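Local coordinates for endoglucanase family 5 (Clostridium acetobutylicum ATCC 824, PDB 6PZ7), which probably hydrolyses internal beta-1,4-glycosidic bonds of cellulose and related plant cell-wall polysaccharides, as a broad-specificity endoglucanase of glycoside hydrolase family 5, at residues Ser279-Leu284 with Trp324-Leu329; Ala174-Arg179 with Ile209-Lys214. One frame throughout, in Å; residues are numbered along the deposited sequence.

Contact 1 of 2, residues Ser279-Leu284 with Trp324-Leu329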
loop_
_atom_site.group_PDB
_atom_site.type_symbol
_atom_site.label_atom_id
_atom_site.label_comp_id
_atom_site.label_asym_id
_atom_site.label_seq_id
_atom_site.Cartn_x
_atom_site.Cartn_y
_atom_site.Cartn_z
ATOM N N SER A 279 17.975 -12.289 -12.153
ATOM C CA SER A 279 17.274 -12.824 -13.314
ATOM C C SER A 279 15.946 -13.456 -12.919
ATOM O O SER A 279 14.926 -13.257 -13.585
ATOM C CB SER A 279 18.162 -13.859 -14.000
ATOM O OG SER A 279 19.383 -13.277 -14.379
ATOM N N SER A 280 15.958 -14.272 -11.872
ATOM C CA SER A 280 14.706 -14.868 -11.401
ATOM C C SER A 280 13.736 -13.808 -10.910
ATOM O O SER A 280 12.523 -13.910 -11.131
ATOM C CB SER A 280 14.987 -15.861 -10.264
ATOM O OG SER A 280 15.503 -17.099 -10.756
ATOM N N ARG A 281 14.246 -12.841 -10.160
ATOM C CA ARG A 281 13.380 -11.780 -9.664
ATOM C C ARG A 281 12.745 -11.004 -10.804
ATOM O O ARG A 281 11.566 -10.643 -10.732
ATOM C CB ARG A 281 14.185 -10.824 -8.772
ATOM C CG ARG A 281 14.737 -11.457 -7.492
ATOM C CD ARG A 281 15.684 -10.533 -6.753
ATOM N NE ARG A 281 14.969 -9.420 -6.122
ATOM C CZ ARG A 281 15.549 -8.310 -5.688
ATOM N NH1 ARG A 281 16.843 -8.092 -5.910
ATOM N NH2 ARG A 281 14.826 -7.395 -5.046
ATOM N N ALA A 282 13.508 -10.745 -11.875
ATOM C CA ALA A 282 12.984 -10.064 -13.057
ATOM C C ALA A 282 11.980 -10.925 -13.803
ATOM O O ALA A 282 10.969 -10.418 -14.278
ATOM C CB ALA A 282 14.140 -9.637 -13.967
ATOM N N SER A 283 12.240 -12.220 -13.920
ATOM C CA SER A 283 11.258 -13.105 -14.557
ATOM C C SER A 283 9.932 -13.093 -13.807
ATOM O O SER A 283 8.858 -12.976 -14.400
ATOM C CB SER A 283 11.800 -14.527 -14.616
ATOM O OG SER A 283 12.906 -14.667 -15.507
ATOM N N LEU A 284 9.997 -13.116 -12.481
ATOM C CA LEU A 284 8.794 -13.049 -11.658
ATOM C C LEU A 284 8.084 -11.728 -11.874
ATOM O O LEU A 284 6.871 -11.682 -12.098
ATOM C CB LEU A 284 9.134 -13.254 -10.176
ATOM C CG LEU A 284 8.010 -12.906 -9.190
ATOM C CD1 LEU A 284 6.761 -13.753 -9.425
ATOM C CD2 LEU A 284 8.523 -13.111 -7.765
ATOM N N TRP A 324 19.890 2.902 -9.702
ATOM C CA TRP A 324 19.138 1.646 -9.691
ATOM C C TRP A 324 20.114 0.487 -9.536
ATOM O O TRP A 324 21.009 0.303 -10.351
ATOM C CB TRP A 324 18.331 1.482 -10.979
ATOM C CG TRP A 324 17.227 2.500 -11.111
ATOM C CD1 TRP A 324 17.202 3.551 -11.980
ATOM C CD2 TRP A 324 16.023 2.564 -10.357
ATOM N NE1 TRP A 324 16.037 4.265 -11.813
ATOM C CE2 TRP A 324 15.296 3.678 -10.821
ATOM C CE3 TRP A 324 15.478 1.782 -9.334
ATOM C CZ2 TRP A 324 14.056 4.032 -10.282
ATOM C CZ3 TRP A 324 14.247 2.124 -8.821
ATOM C CH2 TRP A 324 13.545 3.252 -9.291
ATOM N N VAL A 325 19.929 -0.308 -8.489
ATOM C CA VAL A 325 20.848 -1.390 -8.123
ATOM C C VAL A 325 20.638 -2.602 -9.016
ATOM O O VAL A 325 21.589 -3.333 -9.281
ATOM C CB VAL A 325 20.650 -1.757 -6.629
ATOM C CG1 VAL A 325 21.550 -2.952 -6.264
ATOM C CG2 VAL A 325 20.930 -0.551 -5.707
ATOM N N PHE A 326 19.394 -2.850 -9.422
ATOM C CA PHE A 326 18.983 -4.047 -10.156
ATOM C C PHE A 326 18.327 -3.568 -11.448
ATOM O O PHE A 326 17.096 -3.483 -11.536
ATOM C CB PHE A 326 18.055 -4.931 -9.319
ATOM C CG PHE A 326 18.667 -5.369 -8.020
ATOM C CD1 PHE A 326 19.665 -6.325 -7.986
ATOM C CD2 PHE A 326 18.276 -4.774 -6.857
ATOM C CE1 PHE A 326 20.248 -6.663 -6.746
ATOM C CE2 PHE A 326 18.848 -5.146 -5.656
ATOM C CZ PHE A 326 19.794 -6.065 -5.607
ATOM N N PRO A 327 19.116 -3.178 -12.445
ATOM C CA PRO A 327 18.545 -2.489 -13.619
ATOM C C PRO A 327 17.660 -3.370 -14.460
ATOM O O PRO A 327 16.694 -2.867 -15.053
ATOM C CB PRO A 327 19.796 -2.002 -14.383
ATOM C CG PRO A 327 20.901 -2.928 -13.925
ATOM C CD PRO A 327 20.588 -3.211 -12.485
ATOM N N LYS A 328 17.931 -4.659 -14.551
ATOM C CA LYS A 328 17.057 -5.535 -15.332
ATOM C C LYS A 328 15.703 -5.677 -14.649
ATOM O O LYS A 328 14.649 -5.609 -15.295
ATOM C CB LYS A 328 17.729 -6.882 -15.468
ATOM C CG LYS A 328 16.949 -7.975 -16.157
ATOM C CD LYS A 328 17.712 -9.293 -16.053
ATOM C CE LYS A 328 16.971 -10.424 -16.724
ATOM N NZ LYS A 328 17.911 -11.601 -16.995
ATOM N N LEU A 329 15.717 -5.791 -13.327
ATOM C CA LEU A 329 14.502 -5.915 -12.541
ATOM C C LEU A 329 13.658 -4.661 -12.649
ATOM O O LEU A 329 12.450 -4.737 -12.860
ATOM C CB LEU A 329 14.894 -6.239 -11.095
ATOM C CG LEU A 329 13.804 -6.269 -10.063
ATOM C CD1 LEU A 329 12.647 -7.217 -10.417
ATOM C CD2 LEU A 329 14.358 -6.614 -8.724
#
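Arg281 reaches across from helix 278-294 and sets its guanidinium against Phe326 and Leu329 at once. NH1 sits over the middle of the phenyl ring, 3.6 Å from Phe326 CE2. CZ lies only 13° off the ring normal, a cation-pi contact made with the edge of the guanidinium. The two planes stand 74° apart, nearer T-shaped than stacked. One face of the same group is covered by Leu329 CD2, 3.7 Å from Arg281 CZ, while the other leucine methyl, CD1, packs 3.6 Å from Arg281 O. A bend at chi3 (72°) turns the arginine head across Leu329 toward the ring, and NH2 is held by a hydrogen bond to the carbonyl of Ser272.

The segments lie on helix 278-294, between strands 265-270 and 298-303 of the (beta/alpha)8 barrel, and on the start of helix 327-334, which ends the chain after a short antiparallel hairpin. Phe326 is the N-cap residue of the latter helix, whose first turn is also tied to helix 278-294 by a hydrogen bond from Leu329 N to Glu278 OE2. Ala282 allows close approach, its CA 4.4 Å from that of Leu329.

Toward solvent the contact thins. The extended Lys328 chain runs past Ala282 CB, and its NZ lies 3.4 Å from one conformer of Ser279 OG, a weak and doubtful bond, since the serine has a second conformer.

Contact 2 of 2, residues Ala174-Arg179 with Ile209-Lys214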
loop_
_atom_site.group_PDB
_atom_site.type_symbol
_atom_site.label_atom_id
_atom_site.label_comp_id
_atom_site.label_asym_id
_atom_site.label_seq_id
_atom_site.Cartn_x
_atom_site.Cartn_y
_atom_site.Cartn_z
ATOM N N ALA A 174 -13.477 5.530 8.344
ATOM C CA ALA A 174 -12.478 6.345 7.638
ATOM C C ALA A 174 -13.042 6.985 6.372
ATOM O O ALA A 174 -12.828 8.170 6.123
ATOM C CB ALA A 174 -11.258 5.499 7.353
ATOM N N VAL A 175 -13.770 6.227 5.554
ATOM C CA VAL A 175 -14.363 6.789 4.340
ATOM C C VAL A 175 -15.330 7.912 4.685
ATOM O O VAL A 175 -15.307 8.988 4.072
ATOM C CB VAL A 175 -15.046 5.700 3.486
ATOM C CG1 VAL A 175 -15.929 6.324 2.428
ATOM C CG2 VAL A 175 -13.991 4.782 2.846
ATOM N N ASN A 176 -16.222 7.685 5.662
ATOM C CA ASN A 176 -17.182 8.729 6.009
ATOM C C ASN A 176 -16.471 9.983 6.526
ATOM O O ASN A 176 -16.863 11.114 6.220
ATOM C CB ASN A 176 -18.169 8.225 7.061
ATOM C CG ASN A 176 -19.268 7.337 6.481
ATOM O OD1 ASN A 176 -19.540 7.360 5.301
ATOM N ND2 ASN A 176 -19.907 6.568 7.351
ATOM N N THR A 177 -15.444 9.797 7.348
ATOM C CA THR A 177 -14.693 10.935 7.887
ATOM C C THR A 177 -14.013 11.716 6.770
ATOM O O THR A 177 -14.071 12.946 6.731
ATOM C CB THR A 177 -13.664 10.449 8.894
ATOM O OG1 THR A 177 -14.314 9.799 9.992
ATOM C CG2 THR A 177 -12.799 11.555 9.440
ATOM N N ILE A 178 -13.363 11.015 5.843
ATOM C CA ILE A 178 -12.750 11.674 4.694
ATOM C C ILE A 178 -13.794 12.483 3.950
ATOM O O ILE A 178 -13.599 13.675 3.635
ATOM C CB ILE A 178 -12.077 10.621 3.791
ATOM C CG1 ILE A 178 -10.818 10.054 4.465
ATOM C CG2 ILE A 178 -11.778 11.227 2.422
ATOM C CD1 ILE A 178 -10.370 8.723 3.934
ATOM N N ARG A 179 -14.882 11.839 3.557
ATOM C CA ARG A 179 -15.863 12.517 2.708
ATOM C C ARG A 179 -16.496 13.714 3.415
ATOM O O ARG A 179 -16.806 14.718 2.761
ATOM C CB ARG A 179 -16.924 11.525 2.255
ATOM C CG ARG A 179 -16.385 10.368 1.391
ATOM C CD ARG A 179 -16.791 10.480 -0.051
ATOM N NE ARG A 179 -16.342 9.357 -0.846
ATOM C CZ ARG A 179 -15.214 9.320 -1.567
ATOM N NH1 ARG A 179 -14.393 10.363 -1.585
ATOM N NH2 ARG A 179 -14.884 8.236 -2.246
ATOM N N ILE A 209 -17.528 -3.022 0.895
ATOM C CA ILE A 209 -17.133 -1.689 0.432
ATOM C C ILE A 209 -17.948 -0.626 1.167
ATOM O O ILE A 209 -19.185 -0.635 1.062
ATOM C CB ILE A 209 -17.360 -1.565 -1.087
ATOM C CG1 ILE A 209 -16.561 -2.606 -1.855
ATOM C CG2 ILE A 209 -17.049 -0.132 -1.564
ATOM C CD1 ILE A 209 -15.042 -2.398 -1.840
ATOM N N PRO A 210 -17.333 0.304 1.896
ATOM C CA PRO A 210 -18.099 1.326 2.629
ATOM C C PRO A 210 -19.117 2.034 1.758
ATOM O O PRO A 210 -18.771 2.600 0.700
ATOM C CB PRO A 210 -17.011 2.303 3.117
ATOM C CG PRO A 210 -15.794 1.445 3.291
ATOM C CD PRO A 210 -15.876 0.442 2.129
ATOM N N ASN A 211 -20.390 1.992 2.173
ATOM C CA ASN A 211 -21.485 2.682 1.491
ATOM C C ASN A 211 -21.665 2.253 0.041
ATOM O O ASN A 211 -22.329 2.939 -0.737
ATOM C CB ASN A 211 -21.318 4.208 1.549
ATOM C CG ASN A 211 -21.213 4.724 2.947
ATOM O OD1 ASN A 211 -22.014 4.360 3.816
ATOM N ND2 ASN A 211 -20.232 5.582 3.212
ATOM N N ASN A 212 -21.060 1.128 -0.369
ATOM C CA ASN A 212 -21.021 0.764 -1.792
ATOM C C ASN A 212 -20.558 1.964 -2.630
ATOM O O ASN A 212 -21.038 2.195 -3.730
ATOM C CB ASN A 212 -22.382 0.219 -2.276
ATOM C CG ASN A 212 -22.250 -0.678 -3.493
ATOM O OD1 ASN A 212 -21.155 -0.971 -3.960
ATOM N ND2 ASN A 212 -23.388 -1.157 -4.007
ATOM N N ASP A 213 -19.559 2.682 -2.109
ATOM C CA ASP A 213 -19.028 3.892 -2.747
ATOM C C ASP A 213 -18.304 3.522 -4.034
ATOM O O ASP A 213 -17.369 2.719 -4.037
ATOM C CB ASP A 213 -18.100 4.521 -1.716
ATOM C CG ASP A 213 -17.537 5.886 -2.099
ATOM O OD1 ASP A 213 -17.144 6.095 -3.262
ATOM O OD2 ASP A 213 -17.495 6.740 -1.198
ATOM N N LYS A 214 -18.726 4.154 -5.143
ATOM C CA LYS A 214 -18.177 3.829 -6.456
ATOM C C LYS A 214 -16.737 4.287 -6.645
ATOM O O LYS A 214 -16.107 3.905 -7.635
ATOM C CB LYS A 214 -19.043 4.417 -7.580
ATOM C CG LYS A 214 -18.996 5.940 -7.659
ATOM C CD LYS A 214 -19.901 6.486 -8.782
ATOM C CE LYS A 214 -19.865 8.000 -8.823
ATOM N NZ LYS A 214 -20.837 8.563 -9.828
HETATM O O HOH W 1 -22.359 5.364 6.233
#
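Arg179 and Asp213 meet in a salt bridge, with the arginine side-on and two of its nitrogens converging on one carboxylate oxygen. NE reaches Asp213 OD2 at 2.9 Å on the syn lone pair, with an N-H...O angle of 160°, and NH2 joins the same oxygen at 3.2 Å. The carboxylate is turned 41° from the guanidinium plane, and NH2 makes a weak bond to OD1. With Asp213 CG anti to the backbone N (chi1 -174°), the carboxylate is directed at Arg179.

Beside it, Asn211 ND2 donates to Asn176 OD1 at 2.8 Å, and a water closes the other side of the amide pair, accepting from Asn176 ND2 and donating to Asn211 OD1. Val175 CG2 packs 3.8 Å from Pro210 CG, an apolar patch between helix 161-180 and the loop leading into barrel strand 216-221.

Farther out, Arg179 NH1 is anchored by the carbonyls of Asn185 and Arg188, and Asp213 OD1 accepts from Arg215 N. Asp213 N bonds to Pro210 O at 2.9 Å, a turn that presents Asn211 and Asp213 to the helix.

With both its charged groups held by backbone atoms as well as by each other, the ion pair is probably restricted in rotation, whereas the asparagine pair is linked partly through water at an exposed edge.

Overall arrangement
Contact 2 comes first along the chain and is complete by residue 214, well before contact 1 begins at residue 279. Their centres lie 38 Å apart, with nearest atoms about 26 Å apart, and they flank the barrel from opposite sides. Both belong to the outer layer of one eight-stranded parallel barrel, yet they share no helix. Contact 2 joins helix 161-180, between strands 139-142 and 190-193, to the loop before strand 216-221. Contact 1 instead sets helix 278-294, between the last two barrel strands, against the C-terminal helix 327-334. The helical shell is thus fastened to neighbouring elements at two separate places that do not touch, once midway along the chain and once where the chain ends.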